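Local atomic coordinates of UDP-N-acetylglucosamine 2-epimerase (Listeria monocytogenes, PDB entry 3OT5), a protein that probably interconverts UDP-N-acetylglucosamine and UDP-N-acetylmannosamine by inverting the configuration at C2 of the sugar. Residues K273-L278 with I284-P289. Sequence-based numbering, arbitrary orientation.
Sequences KAMAIL and IHLIEP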
ATOM      1  N   LYS A 273     -25.300   0.088  12.567  1.00 59.59           N
ATOM      2  CA  LYS A 273     -24.803  -0.858  13.572  1.00 59.32           C
ATOM      3  C   LYS A 273     -23.743  -0.190  14.433  1.00 57.27           C
ATOM      4  O   LYS A 273     -23.669  -0.434  15.631  1.00 57.57           O
ATOM      5  CB  LYS A 273     -24.220  -2.120  12.921  1.00 59.13           C
ATOM      6  CG  LYS A 273     -25.245  -3.003  12.188  1.00 63.81           C
ATOM      7  CD  LYS A 273     -24.560  -4.183  11.489  1.00 66.52           C
ATOM      8  CE  LYS A 273     -25.534  -4.983  10.606  1.00 69.41           C
ATOM      9  NZ  LYS A 273     -26.654  -5.571  11.377  1.00 72.87           N
ATOM     10  N   ALA A 274     -22.928   0.652  13.806  1.00 55.95           N
ATOM     11  CA  ALA A 274     -21.864   1.366  14.498  1.00 55.05           C
ATOM     12  C   ALA A 274     -22.427   2.382  15.486  1.00 55.31           C
ATOM     13  O   ALA A 274     -21.944   2.483  16.607  1.00 55.57           O
ATOM     14  CB  ALA A 274     -20.941   2.057  13.487  1.00 53.38           C
ATOM     15  N   MET A 275     -23.427   3.149  15.058  1.00 56.64           N
ATOM     16  CA  MET A 275     -24.065   4.142  15.929  1.00 58.08           C
ATOM     17  C   MET A 275     -24.758   3.457  17.099  1.00 58.35           C
ATOM     18  O   MET A 275     -24.655   3.899  18.244  1.00 58.62           O
ATOM     19  CB  MET A 275     -25.108   4.962  15.156  1.00 60.13           C
ATOM     20  CG  MET A 275     -24.528   5.890  14.090  1.00 62.02           C
ATOM     21  SD  MET A 275     -23.493   7.184  14.810  1.00 69.83           S
ATOM     22  CE  MET A 275     -24.686   8.136  15.751  1.00 70.34           C
ATOM     23  N   ALA A 276     -25.460   2.374  16.792  1.00 58.35           N
ATOM     24  CA  ALA A 276     -26.202   1.620  17.785  1.00 60.18           C
ATOM     25  C   ALA A 276     -25.309   1.031  18.862  1.00 59.26           C
ATOM     26  O   ALA A 276     -25.619   1.123  20.046  1.00 61.14           O
ATOM     27  CB  ALA A 276     -27.002   0.513  17.105  1.00 61.25           C
ATOM     28  N   ILE A 277     -24.184   0.464  18.454  1.00 57.15           N
ATOM     29  CA  ILE A 277     -23.277  -0.185  19.392  1.00 56.59           C
ATOM     30  C   ILE A 277     -22.145   0.688  19.906  1.00 55.20           C
ATOM     31  O   ILE A 277     -21.790   0.615  21.081  1.00 55.00           O
ATOM     32  CB  ILE A 277     -22.640  -1.427  18.739  1.00 56.40           C
ATOM     33  CG1 ILE A 277     -23.735  -2.410  18.318  1.00 58.64           C
ATOM     34  CG2 ILE A 277     -21.632  -2.088  19.699  1.00 54.68           C
ATOM     35  CD1 ILE A 277     -23.223  -3.624  17.597  1.00 61.09           C
ATOM     36  N   LEU A 278     -21.581   1.509  19.034  1.00 53.54           N
ATOM     37  CA  LEU A 278     -20.449   2.338  19.413  1.00 53.15           C
ATOM     38  C   LEU A 278     -20.787   3.791  19.697  1.00 53.40           C
ATOM     39  O   LEU A 278     -19.919   4.551  20.117  1.00 53.63           O
ATOM     40  CB  LEU A 278     -19.402   2.287  18.301  1.00 51.13           C
ATOM     41  CG  LEU A 278     -18.913   0.883  17.960  1.00 50.52           C
ATOM     42  CD1 LEU A 278     -18.008   0.937  16.745  1.00 48.40           C
ATOM     43  CD2 LEU A 278     -18.209   0.252  19.159  1.00 48.57           C
ATOM     44  N   ILE A 284     -15.077   6.665  22.342  1.00 53.00           N
ATOM     45  CA  ILE A 284     -15.219   6.046  21.038  1.00 51.64           C
ATOM     46  C   ILE A 284     -15.564   7.159  20.053  1.00 52.13           C
ATOM     47  O   ILE A 284     -16.535   7.893  20.244  1.00 53.33           O
ATOM     48  CB  ILE A 284     -16.291   4.959  21.007  1.00 51.44           C
ATOM     49  CG1 ILE A 284     -16.041   3.923  22.112  1.00 52.01           C
ATOM     50  CG2 ILE A 284     -16.285   4.290  19.652  1.00 48.60           C
ATOM     51  CD1 ILE A 284     -17.038   2.755  22.099  1.00 50.08           C
ATOM     52  N   HIS A 285     -14.748   7.300  19.015  1.00 51.07           N
ATOM     53  CA  HIS A 285     -14.959   8.345  18.025  1.00 51.53           C
ATOM     54  C   HIS A 285     -15.369   7.739  16.700  1.00 50.72           C
ATOM     55  O   HIS A 285     -14.611   6.985  16.090  1.00 50.37           O
ATOM     56  CB  HIS A 285     -13.683   9.166  17.887  1.00 52.33           C
ATOM     57  CG  HIS A 285     -13.143   9.634  19.204  1.00 53.88           C
ATOM     58  ND1 HIS A 285     -13.578  10.787  19.822  1.00 59.60           N
ATOM     59  CD2 HIS A 285     -12.233   9.080  20.039  1.00 54.57           C
ATOM     60  CE1 HIS A 285     -12.946  10.933  20.974  1.00 60.16           C
ATOM     61  NE2 HIS A 285     -12.125   9.909  21.130  1.00 59.75           N
ATOM     62  N   LEU A 286     -16.601   8.034  16.293  1.00 51.41           N
ATOM     63  CA  LEU A 286     -17.152   7.554  15.046  1.00 50.52           C
ATOM     64  C   LEU A 286     -17.054   8.688  14.065  1.00 50.72           C
ATOM     65  O   LEU A 286     -17.868   9.609  14.067  1.00 52.29           O
ATOM     66  CB  LEU A 286     -18.608   7.146  15.215  1.00 51.93           C
ATOM     67  CG  LEU A 286     -18.864   6.045  16.239  1.00 54.35           C
ATOM     68  CD1 LEU A 286     -20.351   5.717  16.284  1.00 53.41           C
ATOM     69  CD2 LEU A 286     -18.037   4.811  15.912  1.00 51.23           C
ATOM     70  N   ILE A 287     -16.049   8.622  13.215  1.00 49.27           N
ATOM     71  CA  ILE A 287     -15.837   9.674  12.255  1.00 50.99           C
ATOM     72  C   ILE A 287     -16.033   9.171  10.847  1.00 52.00           C
ATOM     73  O   ILE A 287     -16.231   7.971  10.628  1.00 50.99           O
ATOM     74  CB  ILE A 287     -14.421  10.270  12.411  1.00 49.47           C
ATOM     75  CG1 ILE A 287     -13.346   9.239  12.056  1.00 46.63           C
ATOM     76  CG2 ILE A 287     -14.235  10.771  13.833  1.00 50.33           C
ATOM     77  CD1 ILE A 287     -11.923   9.777  12.174  1.00 43.94           C
ATOM     78  N   GLU A 288     -15.978  10.103   9.902  1.00 54.82           N
ATOM     79  CA  GLU A 288     -16.111   9.798   8.490  1.00 57.15           C
ATOM     80  C   GLU A 288     -14.829   9.120   8.005  1.00 56.55           C
ATOM     81  O   GLU A 288     -13.812   9.156   8.698  1.00 55.70           O
ATOM     82  CB  GLU A 288     -16.375  11.085   7.697  1.00 59.58           C
ATOM     83  CG  GLU A 288     -17.697  11.783   8.065  1.00 62.73           C
ATOM     84  CD  GLU A 288     -18.923  10.937   7.749  1.00 63.69           C
ATOM     85  OE1 GLU A 288     -18.839  10.070   6.850  1.00 62.88           O
ATOM     86  OE2 GLU A 288     -19.977  11.157   8.380  1.00 65.50           O
ATOM     87  N   PRO A 289     -14.881   8.480   6.823  1.00 58.03           N
ATOM     88  CA  PRO A 289     -13.681   7.811   6.316  1.00 58.13           C
ATOM     89  C   PRO A 289     -12.514   8.780   6.151  1.00 59.24           C
ATOM     90  O   PRO A 289     -12.673   9.853   5.584  1.00 61.62           O
ATOM     91  CB  PRO A 289     -14.123   7.268   4.950  1.00 58.95           C
ATOM     92  CG  PRO A 289     -15.609   7.181   5.030  1.00 59.04           C
ATOM     93  CD  PRO A 289     -16.027   8.319   5.910  1.00 59.47           C
TER
HETATM   94  O   HOH W   1     -19.166   7.207  20.614  1.00 45.58           O
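Leu286 reaches from the strand to the helix and splits its two methyls between separate turns of it. Its CB and CG carry the side chain across; CG stands anti to the carbonyl carbon (chi1 -59°), which holds the fork of the side chain out toward the helix, and the two methyls do the touching. Leu286 CD1 lies 3.6 Å from the backbone oxygen Ala274 O and touches Met275 SD at 3.8 Å, where the methionine, bent at chi2 and chi3, curls back from a CB that points away from the strand. The other branch, Leu286 CD2, sits against Leu278 CB at 3.7 Å and close to Leu278 CD1, the two leucines crossing at about a right angle. Ile284 meets Leu278 beside Leu286: its CG2 lies 3.9 Å from Leu278 CB, and its CD1 comes near Leu278 CD2. No direct hydrogen bond joins the segments, but a water lies within hydrogen-bonding distance of both Leu278 O (2.8 Å) and Ile284 O (2.7 Å), bridging the gap between the last residue of the helix and the first of the strand. Helix and strand run nearly antiparallel, their axes 9.9 Å apart at closest, as expected for the second half of the right-handed beta-alpha-beta crossover 258-263, 268-278, 284-287 in a Rossmann-like domain. Strand 284-287 forms one edge of the parallel sheet beside strand 258-263, whose Tyr262 touches Ala274 and Leu286, while helix 240-254 packs on Leu278 through Phe245 and Val248.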